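Local structure of phosphatidylinositol phosphate phosphatase (Schizosaccharomyces pombe, 1I9Z) at residues Glu156-Cys161 / Asn316-Asp321; Leu167-Thr172 / Asp207-Ile212; Ser195-Asp200 / Leu286-Leu291; Pro259-Asp264 / Ser304-Ile309. The protein removes, through this catalytic domain, the 5-phosphate from soluble and lipid inositol phosphates, helping to control phosphoinositide levels. One frame throughout, in Å; residues are numbered along the deposited sequence.

Contact 1: residues Glu156-Cys161 / Asn316-Asp321; sequences EDTGLC and NIVKVD
Two carboxylates, those of D157 and E156, face strand 309-320 here. D157 OD1 takes the backbone N of V320 from above its plane, 47° out of it, at 3.0 Å, while OD2 is held in a salt bridge by R322. The E156 group has the aliphatic chain of K319 over one face, with its CD 3.7 Å from K319 CD. This is the end of the two-sheet sandwich of the DNase I-like fold: E156 and D157 form the two-residue turn of the hairpin between strands 147-155 and 158-166, in the five-stranded sheet, and they meet the last residues of 309-320, a strand of the six-stranded sheet. The short axes run at 138°, and of the three bonds across, one is backbone to backbone and two use side-chain oxygens, D157 OD1 and T158 OG1. V318 takes part in two of them. Its O receives the backbone N of D157 at 2.9 Å, and its N gives to T158 OG1 at 3.0 Å, an oxygen brought beside the backbone N of T158 by a chi1 of -66°. I317 gives the apolar part of the contact: its CD1 lies 3.9 Å from T158 CG2, and its CG2 meets E156 CG. On the solvent side, near exposed K319, E156 is bent at chi2 and K319 extended; E156 OE2 and K319 NZ are 4.4 Å apart, beyond a salt bridge. S126 also bonds OE2. Water 1 bridges the ends, donating to E156 OE2 at 2.6 Å and accepting from K319 NZ at 2.8 Å.

Contact 2: residues Leu167-Thr172 / Asp207-Ile212; sequences LAAGYT and DFNYRI. With 2IP (D-myo-inositol-1,4-bisphosphate), chain C.
This is the wall of the active-site pocket built from two loops at the ends of strands 158-166 and 201-205, and L167, A169 and G170 of one meet F208, N209 and R211 of the other. One backbone bond and one side-chain amide tie the loops: L167 N gives to D207 O at 2.9 Å, and L167 O accepts N209 ND2 at 2.8 Å, lying in the plane of that amide. L167 CD1 packs on F208 CB, 3.9 Å away. R211, bent at chi2 (-57°), then folds back on N209 and grips it side-on, NE on the backbone O and NH2 on OD1 at 2.9 Å, which fixes the turn of the guanidinium. G170 O sits over the centre of one face of that group. Thus oriented, R211 NH1 reaches O5 of the inositol bisphosphate at 3.0 Å and also bonds O6, while the backbone N of Y171 donates to O12 of the 1-phosphate at 3.2 Å. G170 CA lies 3.0 Å from the same O12, where a beta carbon would collide. Around D207, N33 holds OD2, and the side chain is about 7 Å from the calcium ion. The sequence GDFNYR, ending in R211, is a signature of the active site of inositol polyphosphate 5-phosphatases.

Contact 3: residues Ser195-Asp200 / Leu286-Leu291; sequences SIFNHD and LYRGEL
The loop S195-D200 touches segment 286-291 at two points, F197 against R288 and D200 against G289. It starts at S195, whose OG accepts from the backbone N of F197 in an ST turn; its backbone N donates to N198 OD1. I196 lays CG1 over one face of the F197 ring. F197 is the first to cross: CD2 sits over the centre of the R288 guanidinium, 3.5 Å from CZ, and CE2 comes to 3.5 Å from NH2. The two planes lie 46° apart, so the ring leans on the cationic group without stacking on it. R288 gets there through a CG anti to its backbone N (chi1 -176°) and a bend at chi3, and P248 O accepts from NH2. Replacing R288 by an alanine would probably leave P248 O without this donor and F197 CD2 and CE2 without the flat group they rest on. N198 centres an inverse gamma turn, after which the end of the H199 side chain leads away from 286-291 and donates ND1 to I196 O at 2.8 Å. D200 ends the walk. Its O meets G289 CA at 3.4 Å in a CA-H...O contact, so close that any beta carbon on G289 would strike it, and the same O receives water 2 at 2.7 Å, which in turn accepts from the backbone N of E290 at 2.9 Å. No direct classical hydrogen bond joins the two segments, which implies a surface seam held by an oblique ring-guanidinium contact, a CA-H...O contact and a water bridge.

Contact 4: residues Pro259-Asp264 / Ser304-Ile309; sequences PTYKFD and SDHRPI. With 2IP (D-myo-inositol-1,4-bisphosphate), chain C.
Two backbone bonds bind the loops: R307 N gives to T260 O at 2.9 Å, and F263 N gives to D305 O at 3.0 Å, nearly straight (170°) and on a lone pair. Next comes the salt bridge of K262 NZ to D305 OD2, weak at 3.5 Å, with NZ equally far from O42 of the 4-phosphate. Y261, its CG anti to the backbone N (chi1 171°), reaches O5 of the ligand with OH at 2.5 Å; the neighbouring approach to the 4-phosphate is too close to be trusted. Along the ring, Y261 CD1 lies over a face of H306, 3.3 Å from NE2, with the ring planes at 46°, and Y261 CB makes a CH-pi contact with that imidazole. A leucine in place of Y261 would probably leave O5 without its hydroxyl partner and H306 with a poorer cover. D283 accepts from H306 ND1. Further out, the R307 guanidinium lies flat on F263, a cation-pi pair with CZ 3.9 Å from the ring centroid, while T267 O accepts from NH2 and water 3 from NH1. At the far end T260 CG2 packs on I309 CG2, 3.7 Å away. D305 comes within about 4 Å of the calcium ion, and the SDH sequence, its histidine held by an aspartate, is characteristic of the DNase I-like active site.

In the fold
Contacts 2 and 4 are buried, share the inositol bisphosphate, and sit about 13 Å apart between centres; D207 of one touches H306 of the other, and R211 lies against Y261. Their chemistry is that of a pocket: backbone ties that set loops, with charged and hydroxyl groups turned to the ligand. Contact 1, partly buried, lies across the chain's centre from them, and contact 3, at the surface, nearer the middle; both reach the five-stranded sheet. G159 N meets D200 OD2 between them. No ligand is involved at either, and water links the segments of each. F208 on L286 joins contacts 2 and 3, whereas contact 1 is about 35 Å from contact 2, centre to centre.

Contact 1: residues Glu156-Cys161 / Asn316-Asp321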
# COMPACT_ATOMS: atom_id res chain seq x y z
N GLU A 156 -4.69 -17.25 -0.12
CA GLU A 156 -5.32 -18.33 0.64
C GLU A 156 -6.58 -17.69 1.23
O GLU A 156 -7.35 -17.08 0.47
CB GLU A 156 -4.38 -18.89 1.71
CG GLU A 156 -3.17 -19.64 1.15
CD GLU A 156 -3.47 -20.88 0.26
OE1 GLU A 156 -4.60 -21.38 0.16
OE2 GLU A 156 -2.51 -21.34 -0.38
N ASP A 157 -6.83 -17.77 2.54
CA ASP A 157 -8.05 -17.17 3.06
C ASP A 157 -7.84 -15.81 3.72
O ASP A 157 -8.64 -15.39 4.57
CB ASP A 157 -8.72 -18.12 4.06
CG ASP A 157 -9.16 -19.43 3.41
OD1 ASP A 157 -8.38 -20.38 3.35
OD2 ASP A 157 -10.29 -19.49 2.92
N THR A 158 -6.79 -15.11 3.34
CA THR A 158 -6.53 -13.80 3.93
C THR A 158 -6.75 -12.75 2.83
O THR A 158 -6.20 -12.93 1.75
CB THR A 158 -5.06 -13.75 4.42
OG1 THR A 158 -4.90 -14.69 5.51
CG2 THR A 158 -4.72 -12.32 4.91
N GLY A 159 -7.49 -11.67 3.11
CA GLY A 159 -7.78 -10.65 2.09
C GLY A 159 -6.85 -9.43 2.13
O GLY A 159 -6.64 -8.89 3.22
N LEU A 160 -6.26 -9.06 0.98
CA LEU A 160 -5.38 -7.90 0.95
C LEU A 160 -5.86 -6.85 -0.05
O LEU A 160 -6.35 -7.20 -1.11
CB LEU A 160 -3.95 -8.33 0.59
CG LEU A 160 -3.28 -9.32 1.57
CD1 LEU A 160 -3.51 -10.78 1.03
CD2 LEU A 160 -1.79 -8.97 1.66
N CYS A 161 -5.74 -5.57 0.30
CA CYS A 161 -6.14 -4.56 -0.62
C CYS A 161 -5.06 -3.51 -0.71
O CYS A 161 -4.61 -3.00 0.33
CB CYS A 161 -7.48 -3.93 -0.22
SG CYS A 161 -8.04 -2.57 -1.29
N ASN A 316 0.97 -12.25 7.73
CA ASN A 316 0.59 -13.57 8.15
C ASN A 316 -0.66 -13.95 7.39
O ASN A 316 -1.66 -13.23 7.42
CB ASN A 316 0.31 -13.62 9.66
CG ASN A 316 0.04 -15.05 10.12
OD1 ASN A 316 -1.10 -15.45 10.33
ND2 ASN A 316 1.11 -15.85 10.23
N ILE A 317 -0.57 -15.09 6.73
CA ILE A 317 -1.61 -15.67 5.88
C ILE A 317 -2.18 -16.93 6.52
O ILE A 317 -1.46 -17.66 7.17
CB ILE A 317 -0.95 -16.04 4.46
CG1 ILE A 317 -1.30 -14.93 3.47
CG2 ILE A 317 -1.38 -17.44 3.89
CD1 ILE A 317 -1.18 -13.61 4.04
N VAL A 318 -3.47 -17.16 6.33
CA VAL A 318 -4.08 -18.37 6.88
C VAL A 318 -4.77 -19.17 5.79
O VAL A 318 -5.48 -18.61 4.97
CB VAL A 318 -5.14 -18.05 7.95
CG1 VAL A 318 -5.66 -19.35 8.60
CG2 VAL A 318 -4.52 -17.11 8.98
N LYS A 319 -4.55 -20.48 5.79
CA LYS A 319 -5.23 -21.33 4.84
C LYS A 319 -6.10 -22.27 5.69
O LYS A 319 -5.59 -23.05 6.50
CB LYS A 319 -4.21 -22.12 4.02
CG LYS A 319 -4.89 -23.10 3.08
CD LYS A 319 -3.82 -23.92 2.35
CE LYS A 319 -4.40 -24.98 1.40
NZ LYS A 319 -3.28 -25.59 0.61
N VAL A 320 -7.41 -22.15 5.52
CA VAL A 320 -8.39 -22.92 6.27
C VAL A 320 -8.95 -24.10 5.48
O VAL A 320 -9.38 -23.92 4.36
CB VAL A 320 -9.59 -22.03 6.65
CG1 VAL A 320 -10.60 -22.82 7.51
CG2 VAL A 320 -9.11 -20.78 7.42
N ASP A 321 -8.93 -25.30 6.06
CA ASP A 321 -9.51 -26.50 5.43
C ASP A 321 -11.00 -26.34 5.80
O ASP A 321 -11.40 -26.68 6.92
CB ASP A 321 -8.93 -27.75 6.07
CG ASP A 321 -9.43 -29.04 5.42
OD1 ASP A 321 -10.61 -29.09 5.02
OD2 ASP A 321 -8.62 -29.99 5.34
O HOH W 1 -2.33 -23.76 -1.34

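Contact 2: residues Leu167-Thr172 / Asp207-Ile212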
# COMPACT_ATOMS: atom_id res chain seq x y z
N LEU A 167 -3.01 12.77 -4.66
CA LEU A 167 -4.03 13.70 -4.17
C LEU A 167 -3.80 15.15 -4.50
O LEU A 167 -2.74 15.56 -5.09
CB LEU A 167 -4.22 13.50 -2.64
CG LEU A 167 -4.35 12.07 -2.14
CD1 LEU A 167 -4.60 12.09 -0.59
CD2 LEU A 167 -5.54 11.29 -2.93
N ALA A 168 -4.77 16.00 -4.15
CA ALA A 168 -4.69 17.42 -4.57
C ALA A 168 -3.38 18.12 -4.25
O ALA A 168 -2.91 18.00 -3.11
CB ALA A 168 -5.81 18.22 -3.98
N ALA A 169 -2.83 18.88 -5.21
CA ALA A 169 -1.55 19.57 -4.98
C ALA A 169 -1.85 20.92 -4.39
O ALA A 169 -2.98 21.41 -4.51
CB ALA A 169 -0.80 19.77 -6.32
N GLY A 170 -0.85 21.51 -3.75
CA GLY A 170 -1.06 22.84 -3.19
C GLY A 170 -0.42 22.90 -1.82
O GLY A 170 -0.34 21.90 -1.09
N TYR A 171 0.10 24.07 -1.49
CA TYR A 171 0.75 24.25 -0.20
C TYR A 171 -0.20 24.23 1.01
O TYR A 171 -0.05 23.43 1.93
CB TYR A 171 1.50 25.57 -0.22
CG TYR A 171 2.23 25.84 1.07
CD1 TYR A 171 3.22 24.99 1.51
CD2 TYR A 171 1.94 26.98 1.84
CE1 TYR A 171 3.94 25.25 2.69
CE2 TYR A 171 2.63 27.25 3.02
CZ TYR A 171 3.65 26.37 3.43
OH TYR A 171 4.44 26.70 4.52
N THR A 172 -1.21 25.07 0.98
CA THR A 172 -2.11 25.15 2.14
C THR A 172 -3.41 24.33 2.08
O THR A 172 -4.11 24.21 3.08
CB THR A 172 -2.57 26.60 2.37
OG1 THR A 172 -3.43 26.95 1.28
CG2 THR A 172 -1.39 27.57 2.40
N ASP A 207 1.53 9.74 -3.63
CA ASP A 207 1.86 11.15 -3.48
C ASP A 207 0.58 11.76 -2.92
O ASP A 207 -0.30 12.23 -3.66
CB ASP A 207 2.20 11.77 -4.84
CG ASP A 207 2.59 13.25 -4.72
OD1 ASP A 207 2.36 13.84 -3.62
OD2 ASP A 207 3.09 13.82 -5.73
N PHE A 208 0.49 11.74 -1.59
CA PHE A 208 -0.70 12.30 -0.94
C PHE A 208 -0.64 13.82 -0.94
O PHE A 208 -1.62 14.50 -0.64
CB PHE A 208 -0.87 11.75 0.50
CG PHE A 208 -1.09 10.27 0.59
CD1 PHE A 208 -1.55 9.53 -0.51
CD2 PHE A 208 -0.95 9.61 1.84
CE1 PHE A 208 -1.87 8.19 -0.38
CE2 PHE A 208 -1.27 8.28 1.98
CZ PHE A 208 -1.74 7.56 0.87
N ASN A 209 0.55 14.38 -1.22
CA ASN A 209 0.71 15.82 -1.37
C ASN A 209 0.64 16.68 -0.14
O ASN A 209 0.67 17.89 -0.26
CB ASN A 209 -0.24 16.40 -2.45
CG ASN A 209 0.51 16.83 -3.77
OD1 ASN A 209 1.59 17.41 -3.72
ND2 ASN A 209 -0.08 16.50 -4.95
N TYR A 210 0.60 16.05 1.04
CA TYR A 210 0.58 16.82 2.28
C TYR A 210 1.94 17.45 2.47
O TYR A 210 3.01 16.84 2.14
CB TYR A 210 0.22 15.95 3.45
CG TYR A 210 -1.27 15.58 3.48
CD1 TYR A 210 -1.73 14.41 2.89
CD2 TYR A 210 -2.19 16.40 4.15
CE1 TYR A 210 -3.07 14.03 2.96
CE2 TYR A 210 -3.54 16.04 4.20
CZ TYR A 210 -3.96 14.83 3.59
OH TYR A 210 -5.27 14.48 3.67
N ARG A 211 1.92 18.65 3.05
CA ARG A 211 3.14 19.50 3.13
C ARG A 211 3.61 19.82 4.56
O ARG A 211 2.95 19.45 5.56
CB ARG A 211 2.88 20.83 2.39
CG ARG A 211 2.33 20.69 0.94
CD ARG A 211 3.27 19.86 0.05
NE ARG A 211 2.66 19.65 -1.27
CZ ARG A 211 2.79 20.49 -2.30
NH1 ARG A 211 3.52 21.60 -2.15
NH2 ARG A 211 2.14 20.26 -3.45
N ILE A 212 4.81 20.42 4.65
CA ILE A 212 5.32 20.85 5.98
C ILE A 212 4.92 22.33 6.04
O ILE A 212 5.32 23.14 5.18
CB ILE A 212 6.85 20.69 6.05
CG1 ILE A 212 7.20 19.19 5.98
CG2 ILE A 212 7.41 21.32 7.34
CD1 ILE A 212 8.70 19.02 5.78
C1 2IP C . 1.25 24.79 -5.87
C2 2IP C . 1.04 24.35 -7.34
C3 2IP C . 2.37 23.84 -8.00
C4 2IP C . 3.08 22.72 -7.19
C5 2IP C . 3.38 23.29 -5.79
C6 2IP C . 2.08 23.74 -5.04
O1 2IP C . 1.03 26.04 -5.27
O2 2IP C . 0.11 23.30 -7.45
O3 2IP C . 2.11 23.32 -9.27
O4 2IP C . 4.32 22.35 -7.88
O5 2IP C . 4.04 22.32 -4.98
O6 2IP C . 2.61 24.24 -3.82
P4 2IP C . 4.58 20.94 -8.53
O41 2IP C . 4.26 19.88 -7.41
O42 2IP C . 5.97 20.85 -8.96
O43 2IP C . 3.59 20.94 -9.71
P1 2IP C . -0.02 26.55 -4.31
O11 2IP C . -0.50 27.84 -5.01
O12 2IP C . -1.21 25.69 -3.97
O13 2IP C . 0.78 26.99 -3.08

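Contact 3: residues Ser195-Asp200 / Leu286-Leu291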
# COMPACT_ATOMS: atom_id res chain seq x y z
N SER A 195 -15.89 -2.94 -0.57
CA SER A 195 -15.13 -1.73 -0.27
C SER A 195 -13.69 -2.03 0.06
O SER A 195 -13.28 -3.17 0.20
CB SER A 195 -15.72 -0.97 0.92
OG SER A 195 -15.28 -1.59 2.14
N ILE A 196 -12.89 -0.99 0.22
CA ILE A 196 -11.48 -1.25 0.54
C ILE A 196 -11.29 -1.76 1.99
O ILE A 196 -10.30 -2.46 2.31
CB ILE A 196 -10.60 0.05 0.36
CG1 ILE A 196 -11.08 1.18 1.27
CG2 ILE A 196 -10.57 0.49 -1.09
CD1 ILE A 196 -10.03 2.25 1.46
N PHE A 197 -12.27 -1.48 2.85
CA PHE A 197 -12.09 -1.82 4.25
C PHE A 197 -12.36 -3.25 4.62
O PHE A 197 -11.89 -3.73 5.67
CB PHE A 197 -12.93 -0.88 5.12
CG PHE A 197 -12.57 0.58 4.93
CD1 PHE A 197 -13.36 1.41 4.14
CD2 PHE A 197 -11.39 1.09 5.48
CE1 PHE A 197 -13.01 2.73 3.89
CE2 PHE A 197 -11.01 2.41 5.25
CZ PHE A 197 -11.82 3.24 4.45
N ASN A 198 -13.07 -3.94 3.72
CA ASN A 198 -13.44 -5.33 3.91
C ASN A 198 -12.26 -6.27 3.63
O ASN A 198 -12.44 -7.19 2.85
CB ASN A 198 -14.58 -5.68 2.92
CG ASN A 198 -15.87 -4.81 3.10
OD1 ASN A 198 -16.60 -4.51 2.09
ND2 ASN A 198 -16.18 -4.44 4.35
N HIS A 199 -11.08 -6.03 4.25
CA HIS A 199 -9.87 -6.82 4.09
C HIS A 199 -9.09 -6.93 5.40
O HIS A 199 -9.11 -6.00 6.21
CB HIS A 199 -8.94 -6.12 3.08
CG HIS A 199 -9.53 -6.05 1.70
ND1 HIS A 199 -10.35 -5.03 1.28
CD2 HIS A 199 -9.55 -6.98 0.72
CE1 HIS A 199 -10.87 -5.33 0.10
NE2 HIS A 199 -10.40 -6.52 -0.26
N ASP A 200 -8.35 -8.02 5.55
CA ASP A 200 -7.45 -8.19 6.71
C ASP A 200 -6.32 -7.15 6.70
O ASP A 200 -5.97 -6.59 7.75
CB ASP A 200 -6.85 -9.59 6.69
CG ASP A 200 -7.94 -10.63 6.77
OD1 ASP A 200 -8.61 -10.68 7.83
OD2 ASP A 200 -8.21 -11.31 5.77
N LEU A 286 1.03 4.07 4.12
CA LEU A 286 0.26 3.84 5.36
C LEU A 286 -0.38 2.44 5.31
O LEU A 286 -0.69 1.96 4.20
CB LEU A 286 -0.89 4.85 5.47
CG LEU A 286 -0.45 6.32 5.30
CD1 LEU A 286 -1.76 7.15 5.35
CD2 LEU A 286 0.56 6.76 6.39
N TYR A 287 -0.59 1.79 6.47
CA TYR A 287 -1.18 0.45 6.41
C TYR A 287 -2.22 0.30 7.50
O TYR A 287 -2.19 1.01 8.55
CB TYR A 287 -0.11 -0.65 6.56
CG TYR A 287 0.54 -0.71 7.95
CD1 TYR A 287 0.03 -1.54 8.95
CD2 TYR A 287 1.63 0.08 8.25
CE1 TYR A 287 0.61 -1.58 10.24
CE2 TYR A 287 2.23 0.07 9.53
CZ TYR A 287 1.68 -0.78 10.52
OH TYR A 287 2.24 -0.77 11.78
N ARG A 288 -3.14 -0.59 7.24
CA ARG A 288 -4.21 -0.80 8.18
C ARG A 288 -4.35 -2.30 8.32
O ARG A 288 -4.32 -3.04 7.32
CB ARG A 288 -5.49 -0.16 7.68
CG ARG A 288 -6.57 -0.30 8.72
CD ARG A 288 -7.96 -0.30 8.19
NE ARG A 288 -8.61 0.98 8.34
CZ ARG A 288 -9.90 1.17 8.63
NH1 ARG A 288 -10.74 0.14 8.83
NH2 ARG A 288 -10.37 2.40 8.68
N GLY A 289 -4.48 -2.77 9.56
CA GLY A 289 -4.56 -4.21 9.79
C GLY A 289 -3.26 -4.69 10.38
O GLY A 289 -2.25 -3.92 10.44
N GLU A 290 -3.23 -5.97 10.75
CA GLU A 290 -2.07 -6.55 11.42
C GLU A 290 -0.83 -6.96 10.65
O GLU A 290 -0.25 -7.99 10.92
CB GLU A 290 -2.49 -7.73 12.34
CG GLU A 290 -3.59 -7.40 13.37
CD GLU A 290 -3.38 -6.06 14.11
OE1 GLU A 290 -2.26 -5.79 14.65
OE2 GLU A 290 -4.36 -5.26 14.19
N LEU A 291 -0.38 -6.10 9.74
CA LEU A 291 0.85 -6.36 9.01
C LEU A 291 1.99 -6.13 9.99
O LEU A 291 1.82 -5.38 10.94
CB LEU A 291 1.02 -5.35 7.85
CG LEU A 291 0.10 -5.60 6.67
CD1 LEU A 291 0.26 -4.47 5.60
CD2 LEU A 291 0.49 -6.99 6.09
O HOH W 2 -5.75 -7.39 10.33

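Contact 4: residues Pro259-Asp264 / Ser304-Ile309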
# COMPACT_ATOMS: atom_id res chain seq x y z
N PRO A 259 12.59 14.94 3.43
CA PRO A 259 11.45 15.30 2.57
C PRO A 259 11.85 14.87 1.14
O PRO A 259 13.01 15.13 0.68
CB PRO A 259 11.42 16.82 2.69
CG PRO A 259 11.66 16.99 4.23
CD PRO A 259 12.82 15.99 4.46
N THR A 260 10.93 14.14 0.49
CA THR A 260 11.20 13.57 -0.80
C THR A 260 10.85 14.49 -1.95
O THR A 260 11.01 14.10 -3.10
CB THR A 260 10.36 12.31 -0.98
OG1 THR A 260 8.95 12.62 -0.69
CG2 THR A 260 10.83 11.21 0.02
N TYR A 261 10.38 15.68 -1.62
CA TYR A 261 9.93 16.63 -2.55
C TYR A 261 10.39 17.98 -2.10
O TYR A 261 10.46 18.32 -0.91
CB TYR A 261 8.39 16.66 -2.64
CG TYR A 261 7.80 17.78 -3.46
CD1 TYR A 261 7.67 17.65 -4.85
CD2 TYR A 261 7.28 18.94 -2.84
CE1 TYR A 261 7.00 18.64 -5.62
CE2 TYR A 261 6.63 19.95 -3.62
CZ TYR A 261 6.49 19.77 -4.99
OH TYR A 261 5.84 20.72 -5.79
N LYS A 262 10.62 18.44 -3.32
CA LYS A 262 10.96 19.24 -4.41
C LYS A 262 12.40 19.39 -4.74
O LYS A 262 12.98 20.30 -4.34
CB LYS A 262 10.19 20.51 -4.42
CG LYS A 262 10.54 21.18 -5.55
CD LYS A 262 10.08 20.44 -6.70
CE LYS A 262 9.10 21.46 -7.30
NZ LYS A 262 9.38 21.50 -8.80
N PHE A 263 12.95 18.45 -5.54
CA PHE A 263 14.37 18.52 -5.83
C PHE A 263 14.57 19.00 -7.27
O PHE A 263 13.73 18.67 -8.18
CB PHE A 263 15.02 17.09 -5.77
CG PHE A 263 15.20 16.54 -4.40
CD1 PHE A 263 14.26 15.64 -3.85
CD2 PHE A 263 16.26 16.95 -3.61
CE1 PHE A 263 14.41 15.14 -2.53
CE2 PHE A 263 16.40 16.46 -2.31
CZ PHE A 263 15.50 15.57 -1.77
N ASP A 264 15.71 19.67 -7.51
CA ASP A 264 16.11 20.00 -8.90
C ASP A 264 16.39 18.60 -9.48
O ASP A 264 16.94 17.72 -8.80
CB ASP A 264 17.42 20.81 -8.92
CG ASP A 264 17.21 22.27 -8.52
OD1 ASP A 264 16.04 22.70 -8.33
OD2 ASP A 264 18.24 22.98 -8.42
N SER A 304 13.49 12.27 -11.26
CA SER A 304 12.30 13.10 -11.03
C SER A 304 12.56 14.21 -10.00
O SER A 304 13.67 14.30 -9.45
CB SER A 304 11.16 12.14 -10.51
OG SER A 304 9.99 12.89 -10.11
N ASP A 305 11.56 15.08 -9.80
CA ASP A 305 11.71 16.10 -8.75
C ASP A 305 11.26 15.48 -7.41
O ASP A 305 11.35 16.11 -6.36
CB ASP A 305 10.94 17.37 -9.09
CG ASP A 305 9.48 17.11 -9.43
OD1 ASP A 305 8.97 15.96 -9.51
OD2 ASP A 305 8.84 18.16 -9.60
N HIS A 306 10.81 14.23 -7.41
CA HIS A 306 10.54 13.51 -6.15
C HIS A 306 11.52 12.35 -6.03
O HIS A 306 11.98 11.79 -7.04
CB HIS A 306 9.18 12.80 -6.11
CG HIS A 306 8.02 13.73 -6.08
ND1 HIS A 306 7.07 13.70 -5.07
CD2 HIS A 306 7.60 14.64 -6.98
CE1 HIS A 306 6.10 14.56 -5.37
NE2 HIS A 306 6.40 15.15 -6.52
N ARG A 307 11.84 11.96 -4.79
CA ARG A 307 12.58 10.68 -4.60
C ARG A 307 11.56 9.60 -4.43
O ARG A 307 10.46 9.86 -3.91
CB ARG A 307 13.38 10.65 -3.30
CG ARG A 307 14.50 11.67 -3.28
CD ARG A 307 15.83 11.03 -3.99
NE ARG A 307 16.81 12.11 -3.95
CZ ARG A 307 16.98 13.04 -4.87
NH1 ARG A 307 16.31 13.06 -6.04
NH2 ARG A 307 17.70 14.13 -4.53
N PRO A 308 11.87 8.37 -4.89
CA PRO A 308 10.98 7.23 -4.76
C PRO A 308 11.12 6.74 -3.30
O PRO A 308 12.13 7.08 -2.61
CB PRO A 308 11.54 6.18 -5.78
CG PRO A 308 12.99 6.56 -5.93
CD PRO A 308 13.14 8.05 -5.58
N ILE A 309 10.12 5.99 -2.83
CA ILE A 309 10.17 5.44 -1.46
C ILE A 309 9.70 3.98 -1.48
O ILE A 309 9.18 3.48 -2.52
CB ILE A 309 9.23 6.21 -0.48
CG1 ILE A 309 7.79 6.20 -1.01
CG2 ILE A 309 9.69 7.66 -0.35
CD1 ILE A 309 6.71 6.67 0.05
C1 2IP C . 1.25 24.79 -5.87
C2 2IP C . 1.04 24.35 -7.34
C3 2IP C . 2.37 23.84 -8.00
C4 2IP C . 3.08 22.72 -7.19
C5 2IP C . 3.38 23.29 -5.79
C6 2IP C . 2.08 23.74 -5.04
O1 2IP C . 1.03 26.04 -5.27
O2 2IP C . 0.11 23.30 -7.45
O3 2IP C . 2.11 23.32 -9.27
O4 2IP C . 4.32 22.35 -7.88
O5 2IP C . 4.04 22.32 -4.98
O6 2IP C . 2.61 24.24 -3.82
P4 2IP C . 4.58 20.94 -8.53
O41 2IP C . 4.26 19.88 -7.41
O42 2IP C . 5.97 20.85 -8.96
O43 2IP C . 3.59 20.94 -9.71
P1 2IP C . -0.02 26.55 -4.31
O11 2IP C . -0.50 27.84 -5.01
O12 2IP C . -1.21 25.69 -3.97
O13 2IP C . 0.78 26.99 -3.08
O HOH W 3 16.34 14.73 -8.43